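Halocarboxylic acid dehalogenase DehI (Pseudomonas putida, PDB 3BJX) is a group I haloacid dehalogenase, an enzyme class that probably hydrolyses the carbon-halogen bond of 2-halocarboxylic acids. Local coordinates at residues R119-Y123 and I294-D299; R88-L92 and A304-P308; W49-R55 and H199-S203; E141-M145 and L273-F278. One frame throughout, in Å; residues are numbered along the deposited sequence.

In the fold
Interaction 3 lies near the middle of the molecule, its centre about 6 Å from that of the chain, where two helix starts hold a sulfate ion. Interactions 1 and 4 join helix 112-143 to helix 267-299 at two places, their centres about 31 Å apart and on opposite sides of the chain's centre. Interaction 2 touches interaction 1, centre to centre about 11 Å, through Pro308 on Tyr123 and Leu92 on Glu296. Interactions 1, 2 and 4 make no contact with interaction 3, their nearest atoms lying about 7, 9 and 5 Å from it; they join helices and the C-terminal tail at a distance from the sulfate.

Interaction 1. Residues R119-Y123 and I294-D299; sequences RRVLY and ITECLD
Arg119 grips Asp299 side-on, joining helix 112-143 to the last residue of helix 267-299. Arg119 NE donates to Asp299 OD2 at 3.1 Å and Arg119 NH2 to Asp299 OD1 at 2.8 Å; each oxygen offers its syn lone pair and lies in the guanidinium plane. With the guanidinium and carboxylate only 15° apart, the paired bonds hold the two groups nearly coplanar. A bend at chi3 (-69°) turns the NE-NH2 edge of Arg119 onto the aspartate. Tyr123 OH also reaches Asp299 OD2, modelled at 2.4 Å, a length too short to take literally; the carboxylate stands nearly upright to the phenol ring, which meets OD2 at its edge. Arg119 CG lies over a ring face, near the rim.

This polar end is partly exposed, whereas the side formed by Leu122, Ile294, Thr295 and Leu298 is buried and mostly apolar. Leu122 CD2 packs against Ile294 CG2 at 3.8 Å, the side chains crossing at about a right angle, while Leu122 CB slides past Thr295 OG1, hydrogen-bonded to Ile291 O and Asn126 ND2. The two ends join where Thr295 CG2 meets Tyr123 CE1 at 3.5 Å and Leu298 CD2 sits over a guanidinium face. Cutting Arg119 back to alanine is likely to leave the Asp299 carboxylate without its counter-charge, held within this contact by Tyr123 OH alone, and to strip the CG packing from the Tyr123 ring face.

The segment axes approach to 10.7 Å, crossing at -137°; helix 101-107 packs on Leu298, helix 212-223 on Ile294, and Ala303 of helix 301-305 on Tyr123.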
loop_
_atom_site.group_PDB
_atom_site.type_symbol
_atom_site.label_atom_id
_atom_site.label_comp_id
_atom_site.label_asym_id
_atom_site.label_seq_id
_atom_site.Cartn_x
_atom_site.Cartn_y
_atom_site.Cartn_z
ATOM N N ARG A 119 -4.736 -7.393 28.644
ATOM C CA ARG A 119 -5.378 -6.067 28.694
ATOM C C ARG A 119 -4.417 -4.853 28.730
ATOM O O ARG A 119 -4.661 -3.857 28.045
ATOM C CB ARG A 119 -6.357 -6.024 29.898
ATOM C CG ARG A 119 -7.025 -4.689 30.131
ATOM C CD ARG A 119 -7.973 -4.709 31.298
ATOM N NE ARG A 119 -9.166 -5.525 31.057
ATOM C CZ ARG A 119 -9.436 -6.661 31.700
ATOM N NH1 ARG A 119 -8.603 -7.120 32.621
ATOM N NH2 ARG A 119 -10.537 -7.344 31.425
ATOM N N ARG A 120 -3.357 -4.929 29.541
ATOM C CA ARG A 120 -2.391 -3.827 29.680
ATOM C C ARG A 120 -1.722 -3.543 28.346
ATOM O O ARG A 120 -1.537 -2.379 27.965
ATOM C CB ARG A 120 -1.328 -4.133 30.750
ATOM C CG ARG A 120 -1.859 -4.134 32.199
ATOM C CD ARG A 120 -0.772 -4.343 33.282
ATOM N NE ARG A 120 -0.093 -3.094 33.671
ATOM C CZ ARG A 120 1.202 -2.839 33.465
ATOM N NH1 ARG A 120 1.980 -3.741 32.858
ATOM N NH2 ARG A 120 1.732 -1.678 33.855
ATOM N N VAL A 121 -1.358 -4.627 27.666
ATOM C CA VAL A 121 -0.767 -4.639 26.329
ATOM C C VAL A 121 -1.766 -4.130 25.294
ATOM O O VAL A 121 -1.465 -3.225 24.508
ATOM C CB VAL A 121 -0.303 -6.100 25.950
ATOM C CG1 VAL A 121 0.031 -6.234 24.438
ATOM C CG2 VAL A 121 0.856 -6.552 26.850
ATOM N N LEU A 122 -2.968 -4.701 25.297
ATOM C CA LEU A 122 -3.995 -4.259 24.365
ATOM C C LEU A 122 -4.213 -2.731 24.475
ATOM O O LEU A 122 -4.285 -2.037 23.450
ATOM C CB LEU A 122 -5.297 -5.056 24.550
ATOM C CG LEU A 122 -5.356 -6.555 24.199
ATOM C CD1 LEU A 122 -6.656 -7.179 24.728
ATOM C CD2 LEU A 122 -5.231 -6.794 22.705
ATOM N N TYR A 123 -4.250 -2.212 25.705
ATOM C CA TYR A 123 -4.499 -0.769 25.962
ATOM C C TYR A 123 -3.380 0.160 25.516
ATOM O O TYR A 123 -3.648 1.270 25.021
ATOM C CB TYR A 123 -4.798 -0.526 27.445
ATOM C CG TYR A 123 -6.219 -0.873 27.863
ATOM C CD1 TYR A 123 -6.967 -1.840 27.155
ATOM C CD2 TYR A 123 -6.808 -0.266 28.954
ATOM C CE1 TYR A 123 -8.248 -2.175 27.518
ATOM C CE2 TYR A 123 -8.098 -0.599 29.326
ATOM C CZ TYR A 123 -8.807 -1.561 28.594
ATOM O OH TYR A 123 -10.080 -1.909 28.931
ATOM N N ILE A 294 -10.447 -6.877 19.272
ATOM C CA ILE A 294 -10.126 -7.822 20.345
ATOM C C ILE A 294 -10.451 -7.220 21.721
ATOM O O ILE A 294 -11.078 -7.858 22.550
ATOM C CB ILE A 294 -8.632 -8.232 20.269
ATOM C CG1 ILE A 294 -8.386 -9.149 19.064
ATOM C CG2 ILE A 294 -8.154 -8.887 21.561
ATOM C CD1 ILE A 294 -6.915 -9.218 18.597
ATOM N N THR A 295 -10.023 -5.983 21.949
ATOM C CA THR A 295 -10.332 -5.261 23.188
ATOM C C THR A 295 -11.819 -5.200 23.487
ATOM O O THR A 295 -12.228 -5.382 24.637
ATOM C CB THR A 295 -9.747 -3.850 23.167
ATOM O OG1 THR A 295 -8.378 -3.931 22.745
ATOM C CG2 THR A 295 -9.793 -3.212 24.547
ATOM N N GLU A 296 -12.619 -4.966 22.450
ATOM C CA GLU A 296 -14.066 -4.874 22.583
ATOM C C GLU A 296 -14.690 -6.220 22.977
ATOM O O GLU A 296 -15.649 -6.267 23.746
ATOM C CB GLU A 296 -14.675 -4.357 21.280
ATOM C CG GLU A 296 -16.154 -4.004 21.368
ATOM C CD GLU A 296 -16.795 -3.735 20.016
ATOM O OE1 GLU A 296 -16.089 -3.473 19.005
ATOM O OE2 GLU A 296 -18.036 -3.799 19.966
ATOM N N CYS A 297 -14.153 -7.307 22.432
ATOM C CA CYS A 297 -14.615 -8.644 22.759
ATOM C C CYS A 297 -14.278 -8.968 24.187
ATOM O O CYS A 297 -14.928 -9.814 24.788
ATOM C CB CYS A 297 -13.963 -9.682 21.861
ATOM S SG CYS A 297 -14.588 -9.734 20.174
ATOM N N LEU A 298 -13.265 -8.287 24.731
ATOM C CA LEU A 298 -12.837 -8.503 26.108
ATOM C C LEU A 298 -13.599 -7.634 27.112
ATOM O O LEU A 298 -14.135 -8.160 28.087
ATOM C CB LEU A 298 -11.329 -8.288 26.261
ATOM C CG LEU A 298 -10.721 -8.758 27.594
ATOM C CD1 LEU A 298 -10.756 -10.276 27.702
ATOM C CD2 LEU A 298 -9.291 -8.227 27.805
ATOM N N ASP A 299 -13.640 -6.324 26.857
ATOM C CA ASP A 299 -14.120 -5.334 27.826
ATOM C C ASP A 299 -15.360 -4.544 27.384
ATOM O O ASP A 299 -15.922 -3.796 28.188
ATOM C CB ASP A 299 -13.026 -4.302 28.114
ATOM C CG ASP A 299 -11.828 -4.872 28.835
ATOM O OD1 ASP A 299 -11.887 -5.968 29.448
ATOM O OD2 ASP A 299 -10.794 -4.190 28.789
#

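Interaction 2. Residues R88-L92 and A304-P308; sequences RERSL and ASKSP
Glu89 and Ser305 bring the two backbones together, their CA atoms 4.7 Å apart, where the end of helix 78-90 meets the last residue of helix 301-305. At Lys306 the chain leaves helical geometry and runs on through Ser307 and Pro308 beside the side chain of Arg88. An extended first torsion (chi1 -168°) sends that arginine along the departing chain: its CG lies 3.8 Å from Ser305 O and its NH1 3.5 Å from Ser307 CA, while Pro308 CD rests over one guanidinium face, toward the rim. A water accepts from Arg88 NH1 at 2.9 Å and donates to Ser305 O at 2.7 Å. Asp85 also forms a salt bridge with the guanidinium, and the carbonyls of Asn126 and Tyr127 accept hydrogen bonds from it. Leu92 straddles the helix end, CD1 on Ser305 CB at 3.7 Å and CD2 on Ala304 CB at 4.0 Å. Ser305 OG turns back to Ala301 O, leaving CB to the leucine. The arrangement is a C-terminal tail laid against a helix end in an all-helical fold, with a buried arginine reaching through water to a carbonyl at the helix C-terminus.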
loop_
_atom_site.group_PDB
_atom_site.type_symbol
_atom_site.label_atom_id
_atom_site.label_comp_id
_atom_site.label_asym_id
_atom_site.label_seq_id
_atom_site.Cartn_x
_atom_site.Cartn_y
_atom_site.Cartn_z
ATOM N N ARG A 88 -9.392 6.587 17.096
ATOM C CA ARG A 88 -9.625 5.473 18.036
ATOM C C ARG A 88 -11.092 5.107 18.205
ATOM O O ARG A 88 -11.452 3.930 18.207
ATOM C CB ARG A 88 -9.024 5.769 19.412
ATOM C CG ARG A 88 -8.990 4.528 20.317
ATOM C CD ARG A 88 -8.262 4.793 21.613
ATOM N NE ARG A 88 -6.972 5.440 21.423
ATOM C CZ ARG A 88 -6.729 6.722 21.694
ATOM N NH1 ARG A 88 -7.703 7.500 22.170
ATOM N NH2 ARG A 88 -5.515 7.236 21.473
ATOM N N GLU A 89 -11.929 6.117 18.367
ATOM C CA GLU A 89 -13.368 5.934 18.510
ATOM C C GLU A 89 -14.037 5.361 17.238
ATOM O O GLU A 89 -14.873 4.466 17.319
ATOM C CB GLU A 89 -13.980 7.285 18.830
ATOM C CG GLU A 89 -14.964 7.278 19.911
ATOM C CD GLU A 89 -15.948 8.407 19.761
ATOM O OE1 GLU A 89 -15.597 9.431 19.122
ATOM O OE2 GLU A 89 -17.084 8.248 20.267
ATOM N N ARG A 90 -13.692 5.912 16.078
ATOM C CA ARG A 90 -14.162 5.417 14.782
ATOM C C ARG A 90 -13.785 3.969 14.432
ATOM O O ARG A 90 -14.470 3.346 13.599
ATOM C CB ARG A 90 -13.644 6.307 13.665
ATOM C CG ARG A 90 -14.269 7.673 13.601
ATOM C CD ARG A 90 -13.641 8.345 12.419
ATOM N NE ARG A 90 -14.165 9.669 12.156
ATOM C CZ ARG A 90 -15.175 9.924 11.341
ATOM N NH1 ARG A 90 -15.822 8.926 10.734
ATOM N NH2 ARG A 90 -15.534 11.183 11.145
ATOM N N SER A 91 -12.718 3.444 15.053
ATOM C CA SER A 91 -12.233 2.065 14.808
ATOM C C SER A 91 -13.228 0.950 15.114
ATOM O O SER A 91 -13.049 -0.198 14.668
ATOM C CB SER A 91 -10.973 1.795 15.599
ATOM O OG SER A 91 -10.009 2.783 15.327
ATOM N N LEU A 92 -14.267 1.252 15.881
ATOM C CA LEU A 92 -15.187 0.191 16.267
ATOM C C LEU A 92 -15.986 -0.350 15.075
ATOM O O LEU A 92 -16.510 0.407 14.267
ATOM C CB LEU A 92 -16.124 0.639 17.392
ATOM C CG LEU A 92 -15.633 0.922 18.813
ATOM C CD1 LEU A 92 -16.819 1.521 19.541
ATOM C CD2 LEU A 92 -15.135 -0.299 19.559
ATOM N N ALA A 304 -13.124 -0.098 24.998
ATOM C CA ALA A 304 -12.329 -0.274 23.779
ATOM C C ALA A 304 -11.995 1.051 23.102
ATOM O O ALA A 304 -10.867 1.253 22.664
ATOM C CB ALA A 304 -13.033 -1.215 22.793
ATOM N N SER A 305 -12.968 1.956 23.067
ATOM C CA SER A 305 -12.911 3.154 22.235
ATOM C C SER A 305 -12.505 4.470 22.927
ATOM O O SER A 305 -12.158 5.457 22.249
ATOM C CB SER A 305 -14.268 3.352 21.590
ATOM O OG SER A 305 -15.173 3.830 22.549
ATOM N N LYS A 306 -12.625 4.504 24.252
ATOM C CA LYS A 306 -12.184 5.649 25.032
ATOM C C LYS A 306 -10.651 5.580 25.218
ATOM O O LYS A 306 -10.060 4.506 25.120
ATOM C CB LYS A 306 -12.971 5.763 26.349
ATOM C CG LYS A 306 -14.337 6.508 26.161
ATOM C CD LYS A 306 -14.795 7.301 27.443
ATOM C CE LYS A 306 -15.863 8.412 27.148
ATOM N NZ LYS A 306 -16.369 9.113 28.385
ATOM N N SER A 307 -10.017 6.732 25.429
ATOM C CA SER A 307 -8.558 6.805 25.539
ATOM C C SER A 307 -8.150 6.067 26.786
ATOM O O SER A 307 -8.563 6.453 27.895
ATOM C CB SER A 307 -8.099 8.250 25.623
ATOM O OG SER A 307 -6.697 8.334 25.833
ATOM N N PRO A 308 -7.347 4.990 26.633
ATOM C CA PRO A 308 -6.991 4.201 27.818
ATOM C C PRO A 308 -6.157 5.001 28.810
ATOM O O PRO A 308 -6.121 4.663 29.989
ATOM C CB PRO A 308 -6.153 3.045 27.241
ATOM C CG PRO A 308 -6.274 3.122 25.783
ATOM C CD PRO A 308 -6.731 4.460 25.400
HETATM O O HOH W 1 -10.571 7.632 21.944
#

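Interaction 3. Residues W49-R55 and H199-S203; sequences WVAFGCR and HGPAS. With SO4 (sulfate ion), chain E.
Phe52 and Ser203 face each other with CA atoms 6.0 Å apart, each the first residue of a helix whose N-cap position is an alanine, Ala51 or Ala202. Two helix N-termini thus converge on a sulfate, probably from the crystallisation liquor, in a buried anion-binding site that is consistent with a place for a substrate carboxylate. Phe52 N donates almost straight to sulfate O3 at 2.6 Å, and Ser203 N to sulfate O4 at 3.2 Å. Trp49 NE1 reaches sulfate O3 at 3.0 Å, the oxygen lying at the indole edge. Ser203 OG also meets O3, at a modelled separation too short to trust. Beyond the anion, a chi1 near 180° (-175°) swings the Phe52 ring out to His199; the planes are 15° apart but slid, so Phe52 CE2 meets His199 NE2 at 3.5 Å with little overlap. That nitrogen is hydrogen-bonded to Tyr280 OH. Arg55 acts as second shell, its NH1 donating to Ser203 OG at 2.9 Å. The same NH1 also donates to Val50 O, 2.7 Å away and nearly along the C=O axis, although the N-H itself is bent toward it (133°).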
loop_
_atom_site.group_PDB
_atom_site.type_symbol
_atom_site.label_atom_id
_atom_site.label_comp_id
_atom_site.label_asym_id
_atom_site.label_seq_id
_atom_site.Cartn_x
_atom_site.Cartn_y
_atom_site.Cartn_z
ATOM N N TRP A 49 6.524 1.511 22.726
ATOM C CA TRP A 49 7.157 0.854 21.590
ATOM C C TRP A 49 7.382 1.857 20.459
ATOM O O TRP A 49 6.721 2.903 20.392
ATOM C CB TRP A 49 6.347 -0.377 21.115
ATOM C CG TRP A 49 5.266 -0.113 20.095
ATOM C CD1 TRP A 49 5.288 -0.449 18.763
ATOM C CD2 TRP A 49 3.997 0.532 20.315
ATOM N NE1 TRP A 49 4.121 -0.051 18.145
ATOM C CE2 TRP A 49 3.312 0.554 19.073
ATOM C CE3 TRP A 49 3.371 1.093 21.440
ATOM C CZ2 TRP A 49 2.021 1.115 18.927
ATOM C CZ3 TRP A 49 2.078 1.663 21.282
ATOM C CH2 TRP A 49 1.435 1.671 20.035
ATOM N N VAL A 50 8.332 1.535 19.592
ATOM C CA VAL A 50 8.517 2.223 18.320
ATOM C C VAL A 50 7.813 1.394 17.253
ATOM O O VAL A 50 8.069 0.186 17.143
ATOM C CB VAL A 50 10.034 2.432 17.986
ATOM C CG1 VAL A 50 10.214 2.872 16.561
ATOM C CG2 VAL A 50 10.641 3.486 18.924
ATOM N N ALA A 51 6.901 2.037 16.510
ATOM C CA ALA A 51 6.065 1.361 15.533
ATOM C C ALA A 51 6.928 0.587 14.559
ATOM O O ALA A 51 7.990 1.081 14.153
ATOM C CB ALA A 51 5.210 2.337 14.790
ATOM N N PHE A 52 6.486 -0.630 14.233
ATOM C CA PHE A 52 7.047 -1.434 13.150
ATOM C C PHE A 52 7.358 -0.552 11.912
ATOM O O PHE A 52 8.440 -0.650 11.324
ATOM C CB PHE A 52 6.043 -2.568 12.812
ATOM C CG PHE A 52 6.522 -3.578 11.771
ATOM C CD1 PHE A 52 7.870 -3.822 11.546
ATOM C CD2 PHE A 52 5.576 -4.335 11.054
ATOM C CE1 PHE A 52 8.272 -4.771 10.595
ATOM C CE2 PHE A 52 5.966 -5.293 10.125
ATOM C CZ PHE A 52 7.316 -5.513 9.894
ATOM N N GLY A 53 6.423 0.320 11.537
ATOM C CA GLY A 53 6.596 1.201 10.392
ATOM C C GLY A 53 7.784 2.130 10.520
ATOM O O GLY A 53 8.501 2.382 9.546
ATOM N N CYS A 54 7.992 2.654 11.723
ATOM C CA CYS A 54 9.175 3.491 11.987
ATOM C C CYS A 54 10.467 2.694 11.915
ATOM O O CYS A 54 11.444 3.174 11.365
ATOM C CB CYS A 54 9.066 4.174 13.334
ATOM S SG CYS A 54 7.827 5.435 13.310
ATOM N N ARG A 55 10.453 1.480 12.460
ATOM C CA ARG A 55 11.626 0.610 12.465
ATOM C C ARG A 55 12.077 0.213 11.056
ATOM O O ARG A 55 13.287 0.017 10.817
ATOM C CB ARG A 55 11.385 -0.641 13.335
ATOM C CG ARG A 55 10.866 -0.301 14.735
ATOM C CD ARG A 55 11.024 -1.457 15.708
ATOM N NE ARG A 55 10.353 -2.701 15.310
ATOM C CZ ARG A 55 9.177 -3.124 15.779
ATOM N NH1 ARG A 55 8.478 -2.392 16.639
ATOM N NH2 ARG A 55 8.677 -4.294 15.362
ATOM N N HIS A 199 2.491 -7.687 5.117
ATOM C CA HIS A 199 3.871 -8.064 4.758
ATOM C C HIS A 199 4.594 -8.706 5.952
ATOM O O HIS A 199 5.618 -9.381 5.790
ATOM C CB HIS A 199 4.645 -6.827 4.312
ATOM C CG HIS A 199 4.625 -5.730 5.331
ATOM N ND1 HIS A 199 3.484 -5.014 5.626
ATOM C CD2 HIS A 199 5.593 -5.248 6.147
ATOM C CE1 HIS A 199 3.751 -4.138 6.574
ATOM N NE2 HIS A 199 5.024 -4.255 6.905
ATOM N N GLY A 200 4.068 -8.461 7.148
ATOM C CA GLY A 200 4.647 -8.971 8.371
ATOM C C GLY A 200 3.717 -8.763 9.567
ATOM O O GLY A 200 2.632 -8.151 9.448
ATOM N N PRO A 201 4.113 -9.315 10.729
ATOM C CA PRO A 201 3.343 -9.159 11.948
ATOM C C PRO A 201 3.556 -7.788 12.644
ATOM O O PRO A 201 4.681 -7.326 12.775
ATOM C CB PRO A 201 3.863 -10.298 12.814
ATOM C CG PRO A 201 5.237 -10.512 12.358
ATOM C CD PRO A 201 5.303 -10.157 10.921
ATOM N N ALA A 202 2.469 -7.163 13.095
ATOM C CA ALA A 202 2.533 -5.868 13.794
ATOM C C ALA A 202 3.153 -6.078 15.155
ATOM O O ALA A 202 3.065 -7.192 15.698
ATOM C CB ALA A 202 1.144 -5.313 13.963
ATOM N N SER A 203 3.750 -5.020 15.716
ATOM C CA SER A 203 4.306 -5.078 17.077
ATOM C C SER A 203 3.278 -5.634 18.033
ATOM O O SER A 203 3.630 -6.288 19.025
ATOM C CB SER A 203 4.733 -3.697 17.586
ATOM O OG SER A 203 5.678 -3.094 16.731
HETATM S S SO4 E . 3.020 -1.331 15.038
HETATM O O1 SO4 E . 2.101 -1.267 16.191
HETATM O O2 SO4 E . 2.915 -0.102 14.251
HETATM O O3 SO4 E . 4.381 -1.469 15.534
HETATM O O4 SO4 E . 2.722 -2.466 14.163
#

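Interaction 4. Residues E141-M145 and L273-F278; sequences ESMQM and LTGVLF
A water links the segments: it donates to Thr274 O at 2.6 Å and accepts from Gln144 NE2 at 2.9 Å. Gln144, extended beyond CG (chi2 177°), lays its chain across Thr274 CG2 and brings NE2 to the edge of the Phe278 ring, its amide plane turned 20° from it. Met143, a selenomethionine, supplies most of the apolar packing. Bends at chi2 and chi3 fold its methyl onto Leu273, CE to CD2 at 3.3 Å, tighter than usual. Met143 CG also meets Leu277 CD1 at 3.8 Å and Thr274 OG1 at 3.6 Å, a hydroxyl already hydrogen-bonded to Leu270 O. With Leu273 shortened to alanine, a gap would probably open beside the selenomethionine methyl and leave it less closely held. Helix 112-143 ends here in a Schellman motif, with Met145, at positive phi, as the C-prime residue. Tyr63 packs on Met143, Leu273 and Leu277, while Phe22 and His198 of the second subunit touch Thr274 and Gln144. Since the one polar link runs through a bridging water, direct contact between these two segments rests on side-chain packing, tightest at the selenomethionine methyl.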
loop_
_atom_site.group_PDB
_atom_site.type_symbol
_atom_site.label_atom_id
_atom_site.label_comp_id
_atom_site.label_asym_id
_atom_site.label_seq_id
_atom_site.Cartn_x
_atom_site.Cartn_y
_atom_site.Cartn_z
ATOM N N GLU A 141 1.878 11.730 3.242
ATOM C CA GLU A 141 1.258 12.811 2.495
ATOM C C GLU A 141 2.272 13.840 1.963
ATOM O O GLU A 141 2.204 14.254 0.794
ATOM C CB GLU A 141 0.195 13.450 3.391
ATOM C CG GLU A 141 -1.076 13.912 2.711
ATOM C CD GLU A 141 -1.700 12.910 1.760
ATOM O OE1 GLU A 141 -1.678 11.692 2.015
ATOM O OE2 GLU A 141 -2.249 13.367 0.746
ATOM N N SER A 142 3.227 14.235 2.808
ATOM C CA SER A 142 4.274 15.180 2.411
ATOM C C SER A 142 5.304 14.541 1.464
ATOM O O SER A 142 5.771 15.174 0.498
ATOM C CB SER A 142 4.946 15.817 3.631
ATOM O OG SER A 142 5.458 14.838 4.520
HETATM N N MSE A 143 5.648 13.284 1.743
HETATM C CA MSE A 143 6.429 12.463 0.820
HETATM C C MSE A 143 5.862 12.535 -0.591
HETATM O O MSE A 143 6.605 12.590 -1.562
HETATM C CB MSE A 143 6.441 11.009 1.287
HETATM C CG MSE A 143 7.244 10.065 0.419
HETATM SE SE MSE A 143 9.099 10.674 0.187
HETATM C CE MSE A 143 9.559 10.963 2.070
ATOM N N GLN A 144 4.539 12.546 -0.692
ATOM C CA GLN A 144 3.860 12.658 -1.983
ATOM C C GLN A 144 3.476 14.098 -2.434
ATOM O O GLN A 144 2.616 14.262 -3.283
ATOM C CB GLN A 144 2.653 11.711 -2.029
ATOM C CG GLN A 144 3.032 10.244 -1.944
ATOM C CD GLN A 144 1.799 9.360 -1.923
ATOM O OE1 GLN A 144 0.761 9.747 -2.441
ATOM N NE2 GLN A 144 1.907 8.168 -1.324
HETATM N N MSE A 145 4.131 15.120 -1.881
HETATM C CA MSE A 145 3.942 16.526 -2.307
HETATM C C MSE A 145 2.500 17.075 -2.159
HETATM O O MSE A 145 1.988 17.809 -3.026
HETATM C CB MSE A 145 4.410 16.707 -3.757
HETATM C CG MSE A 145 5.691 15.985 -4.103
HETATM SE SE MSE A 145 7.214 16.999 -3.493
HETATM C CE MSE A 145 7.040 18.597 -4.628
ATOM N N LEU A 273 10.746 4.331 -0.004
ATOM C CA LEU A 273 10.192 5.147 1.054
ATOM C C LEU A 273 8.708 5.556 0.797
ATOM O O LEU A 273 7.866 5.477 1.710
ATOM C CB LEU A 273 11.070 6.390 1.196
ATOM C CG LEU A 273 10.682 7.398 2.252
ATOM C CD1 LEU A 273 10.598 6.686 3.579
ATOM C CD2 LEU A 273 11.748 8.516 2.272
ATOM N N THR A 274 8.414 6.000 -0.425
ATOM C CA THR A 274 7.046 6.365 -0.815
ATOM C C THR A 274 6.126 5.171 -0.675
ATOM O O THR A 274 5.033 5.313 -0.119
ATOM C CB THR A 274 6.957 6.867 -2.277
ATOM O OG1 THR A 274 7.779 8.024 -2.438
ATOM C CG2 THR A 274 5.517 7.198 -2.676
ATOM N N GLY A 275 6.566 4.018 -1.186
ATOM C CA GLY A 275 5.797 2.764 -1.157
ATOM C C GLY A 275 5.629 2.237 0.256
ATOM O O GLY A 275 4.587 1.696 0.603
ATOM N N VAL A 276 6.650 2.419 1.078
ATOM C CA VAL A 276 6.630 1.974 2.474
ATOM C C VAL A 276 5.614 2.777 3.303
ATOM O O VAL A 276 4.828 2.202 4.066
ATOM C CB VAL A 276 8.056 2.032 3.094
ATOM C CG1 VAL A 276 8.024 1.927 4.602
ATOM C CG2 VAL A 276 8.906 0.919 2.548
ATOM N N LEU A 277 5.606 4.094 3.104
ATOM C CA LEU A 277 4.650 4.995 3.769
ATOM C C LEU A 277 3.202 4.724 3.373
ATOM O O LEU A 277 2.331 4.631 4.244
ATOM C CB LEU A 277 5.025 6.461 3.533
ATOM C CG LEU A 277 6.259 6.883 4.349
ATOM C CD1 LEU A 277 6.984 8.031 3.675
ATOM C CD2 LEU A 277 5.900 7.199 5.832
ATOM N N PHE A 278 2.966 4.578 2.075
ATOM C CA PHE A 278 1.679 4.141 1.544
ATOM C C PHE A 278 1.184 2.887 2.252
ATOM O O PHE A 278 0.121 2.888 2.858
ATOM C CB PHE A 278 1.817 3.833 0.065
ATOM C CG PHE A 278 0.519 3.549 -0.621
ATOM C CD1 PHE A 278 -0.205 4.587 -1.203
ATOM C CD2 PHE A 278 0.021 2.243 -0.703
ATOM C CE1 PHE A 278 -1.390 4.331 -1.837
ATOM C CE2 PHE A 278 -1.173 1.977 -1.356
ATOM C CZ PHE A 278 -1.877 3.029 -1.926
HETATM O O HOH W 2 4.101 7.670 0.528
#